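NH(3)-dependent NAD(+) synthetase (Francisella tularensis subsp. holarctica LVS, PDB 3FIU) belongs to the NAD synthase family of the HUP clan, a dimeric alpha/beta protein holding AMP, pyrophosphate and metal ions in this model. Local coordinates at residues Q14-W19 with A46-K51. Residues are numbered along the deposited sequence; the frame is centred on the assembly and turned at random.
Sequences QKLVNW and ASLAVK
Val-17 and Leu-48 mark the crossing of two helices, their CA atoms 5.8 Å apart. The axes of 14-19 and 46-51 approach to 8.7 Å at a crossing angle of -64°, so the segments share a short patch, burying 210 Å² in all, rather than a long seam. Val-17 sits at the centre of the patch; its CG1 is anti to the backbone N (chi1 173°), and both methyls spread over the C-terminal part of 46-51: CG2 lies 3.7 Å from Lys-51 CB and equally near the Leu-48 carbonyl oxygen, while CG1 meets the Lys-51 carbonyl group. A short beta-branched side chain suits a place where the opposing backbone comes this close. Leu-48 points at helix 9-25 and divides its two methyls between neighbouring residues there. Its CD1 packs on Leu-16 CD2 at 3.7 Å, its CD2 on Val-17 CG2 at 4.0 Å, and it also touches Ser-13, before this pair along the helix, and Leu-20, after it. Leu-16 is long enough to reach Leu-48 and also lies against Phe-249 of the second subunit, so the same side chain joins the helix contact to the dimer interface. At the margin, Lys-51 lends its apolar CB to Val-17 while the bent chain carries its ammonium end away from the contact. On the exposed flank, Gln-14 NE2 donates to Asn-18 OD1 at 2.9 Å, one helical turn on, a bent bond (139°) arriving from above the asparagine's carbonyl plane. Helix 40-51 follows strand 31-35 and leads to strand 56-60, a beta-alpha-beta unit of the parallel sheet, and helix 9-25 packs across helix 40-51, as befits the layered alpha/beta fold of the HUP clan.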
ATOM      1  N   GLN A  14     -23.407 -17.394   1.214  1.00 30.35           N
ATOM      2  CA  GLN A  14     -24.378 -16.575   0.500  1.00 30.19           C
ATOM      3  C   GLN A  14     -24.350 -15.125   0.966  1.00 29.95           C
ATOM      4  O   GLN A  14     -24.497 -14.212   0.149  1.00 29.82           O
ATOM      5  CB  GLN A  14     -25.800 -17.141   0.615  1.00 31.62           C
ATOM      6  CG  GLN A  14     -26.796 -16.451  -0.315  1.00 34.62           C
ATOM      7  CD  GLN A  14     -26.335 -16.484  -1.771  1.00 40.22           C
ATOM      8  OE1 GLN A  14     -26.135 -17.561  -2.340  1.00 45.39           O
ATOM      9  NE2 GLN A  14     -26.139 -15.306  -2.369  1.00 36.49           N
ATOM     10  N   LYS A  15     -24.147 -14.918   2.265  1.00 30.43           N
ATOM     11  CA  LYS A  15     -24.045 -13.556   2.800  1.00 30.81           C
ATOM     12  C   LYS A  15     -22.846 -12.825   2.214  1.00 30.06           C
ATOM     13  O   LYS A  15     -22.956 -11.681   1.802  1.00 28.43           O
ATOM     14  CB  LYS A  15     -23.994 -13.557   4.315  1.00 31.33           C
ATOM     15  CG  LYS A  15     -25.374 -13.649   4.958  1.00 35.75           C
ATOM     16  CD  LYS A  15     -25.285 -14.082   6.409  1.00 39.92           C
ATOM     17  CE  LYS A  15     -26.692 -14.287   6.973  1.00 46.71           C
ATOM     18  NZ  LYS A  15     -26.841 -15.514   7.806  1.00 49.79           N
ATOM     19  N   LEU A  16     -21.714 -13.519   2.146  1.00 29.48           N
ATOM     20  CA  LEU A  16     -20.486 -12.957   1.610  1.00 28.92           C
ATOM     21  C   LEU A  16     -20.615 -12.621   0.126  1.00 28.15           C
ATOM     22  O   LEU A  16     -20.193 -11.545  -0.320  1.00 27.45           O
ATOM     23  CB  LEU A  16     -19.362 -13.953   1.856  1.00 29.49           C
ATOM     24  CG  LEU A  16     -18.042 -13.436   2.401  1.00 34.92           C
ATOM     25  CD1 LEU A  16     -18.209 -12.175   3.273  1.00 28.97           C
ATOM     26  CD2 LEU A  16     -17.340 -14.570   3.132  1.00 34.28           C
ATOM     27  N   VAL A  17     -21.232 -13.531  -0.634  1.00 28.64           N
ATOM     28  CA  VAL A  17     -21.472 -13.323  -2.067  1.00 27.95           C
ATOM     29  C   VAL A  17     -22.364 -12.086  -2.303  1.00 29.44           C
ATOM     30  O   VAL A  17     -22.085 -11.257  -3.184  1.00 30.41           O
ATOM     31  CB  VAL A  17     -22.088 -14.599  -2.748  1.00 27.11           C
ATOM     32  CG1 VAL A  17     -22.493 -14.300  -4.172  1.00 29.27           C
ATOM     33  CG2 VAL A  17     -21.082 -15.774  -2.735  1.00 24.72           C
ATOM     34  N   ASN A  18     -23.429 -11.968  -1.516  1.00 28.23           N
ATOM     35  CA  ASN A  18     -24.333 -10.815  -1.612  1.00 28.48           C
ATOM     36  C   ASN A  18     -23.587  -9.518  -1.293  1.00 28.69           C
ATOM     37  O   ASN A  18     -23.688  -8.534  -2.036  1.00 26.42           O
ATOM     38  CB  ASN A  18     -25.517 -10.974  -0.656  1.00 29.72           C
ATOM     39  CG  ASN A  18     -26.499 -12.064  -1.088  1.00 31.83           C
ATOM     40  OD1 ASN A  18     -26.596 -12.406  -2.269  1.00 33.53           O
ATOM     41  ND2 ASN A  18     -27.240 -12.603  -0.123  1.00 35.37           N
ATOM     42  N   TRP A  19     -22.807  -9.558  -0.209  1.00 27.90           N
ATOM     43  CA  TRP A  19     -21.990  -8.420   0.222  1.00 27.87           C
ATOM     44  C   TRP A  19     -20.928  -8.037  -0.818  1.00 27.05           C
ATOM     45  O   TRP A  19     -20.762  -6.855  -1.142  1.00 27.48           O
ATOM     46  CB  TRP A  19     -21.377  -8.715   1.586  1.00 27.28           C
ATOM     47  CG  TRP A  19     -20.460  -7.633   2.110  1.00 29.78           C
ATOM     48  CD1 TRP A  19     -20.829  -6.471   2.722  1.00 30.75           C
ATOM     49  CD2 TRP A  19     -19.026  -7.626   2.059  1.00 28.10           C
ATOM     50  NE1 TRP A  19     -19.711  -5.737   3.068  1.00 29.45           N
ATOM     51  CE2 TRP A  19     -18.593  -6.426   2.673  1.00 29.07           C
ATOM     52  CE3 TRP A  19     -18.067  -8.529   1.573  1.00 27.85           C
ATOM     53  CZ2 TRP A  19     -17.245  -6.095   2.795  1.00 27.53           C
ATOM     54  CZ3 TRP A  19     -16.720  -8.204   1.689  1.00 24.77           C
ATOM     55  CH2 TRP A  19     -16.321  -6.998   2.313  1.00 27.18           C
ATOM     56  N   ALA A  46     -11.576 -16.274  -4.440  1.00 17.65           N
ATOM     57  CA  ALA A  46     -11.887 -16.338  -5.891  1.00 19.34           C
ATOM     58  C   ALA A  46     -13.241 -17.024  -6.182  1.00 20.62           C
ATOM     59  O   ALA A  46     -14.057 -16.520  -6.960  1.00 21.79           O
ATOM     60  CB  ALA A  46     -10.747 -17.040  -6.666  1.00 19.18           C
ATOM     61  N   SER A  47     -13.467 -18.162  -5.541  1.00 19.69           N
ATOM     62  CA  SER A  47     -14.721 -18.903  -5.659  1.00 20.78           C
ATOM     63  C   SER A  47     -15.955 -18.064  -5.265  1.00 21.76           C
ATOM     64  O   SER A  47     -16.978 -18.085  -5.956  1.00 20.16           O
ATOM     65  CB  SER A  47     -14.666 -20.177  -4.824  1.00 19.57           C
ATOM     66  OG  SER A  47     -13.584 -21.009  -5.244  1.00 20.11           O
ATOM     67  N   LEU A  48     -15.853 -17.337  -4.159  1.00 23.00           N
ATOM     68  CA  LEU A  48     -16.929 -16.422  -3.753  1.00 24.55           C
ATOM     69  C   LEU A  48     -17.173 -15.337  -4.793  1.00 24.79           C
ATOM     70  O   LEU A  48     -18.332 -15.048  -5.146  1.00 24.46           O
ATOM     71  CB  LEU A  48     -16.620 -15.805  -2.382  1.00 25.73           C
ATOM     72  CG  LEU A  48     -16.521 -16.762  -1.180  1.00 26.60           C
ATOM     73  CD1 LEU A  48     -15.882 -16.053   0.012  1.00 26.65           C
ATOM     74  CD2 LEU A  48     -17.882 -17.314  -0.792  1.00 24.10           C
ATOM     75  N   ALA A  49     -16.089 -14.725  -5.287  1.00 23.88           N
ATOM     76  CA  ALA A  49     -16.207 -13.662  -6.282  1.00 24.23           C
ATOM     77  C   ALA A  49     -16.958 -14.193  -7.488  1.00 24.81           C
ATOM     78  O   ALA A  49     -17.909 -13.554  -7.974  1.00 23.76           O
ATOM     79  CB  ALA A  49     -14.844 -13.166  -6.715  1.00 23.63           C
ATOM     80  N   VAL A  50     -16.542 -15.370  -7.960  1.00 24.36           N
ATOM     81  CA  VAL A  50     -17.165 -15.987  -9.132  1.00 24.87           C
ATOM     82  C   VAL A  50     -18.674 -16.173  -8.942  1.00 24.51           C
ATOM     83  O   VAL A  50     -19.444 -15.965  -9.883  1.00 24.69           O
ATOM     84  CB  VAL A  50     -16.491 -17.313  -9.522  1.00 23.98           C
ATOM     85  CG1 VAL A  50     -17.304 -17.991 -10.606  1.00 28.87           C
ATOM     86  CG2 VAL A  50     -15.081 -17.017 -10.029  1.00 23.76           C
ATOM     87  N   LYS A  51     -19.085 -16.532  -7.726  1.00 25.77           N
ATOM     88  CA  LYS A  51     -20.508 -16.754  -7.421  1.00 27.91           C
ATOM     89  C   LYS A  51     -21.390 -15.510  -7.502  1.00 28.04           C
ATOM     90  O   LYS A  51     -22.611 -15.628  -7.638  1.00 27.97           O
ATOM     91  CB  LYS A  51     -20.670 -17.392  -6.046  1.00 29.10           C
ATOM     92  CG  LYS A  51     -20.255 -18.867  -6.005  1.00 35.96           C
ATOM     93  CD  LYS A  51     -21.176 -19.673  -5.130  1.00 43.84           C
ATOM     94  CE  LYS A  51     -20.883 -21.150  -5.271  1.00 45.71           C
ATOM     95  NZ  LYS A  51     -21.299 -21.665  -6.601  1.00 49.32           N
TER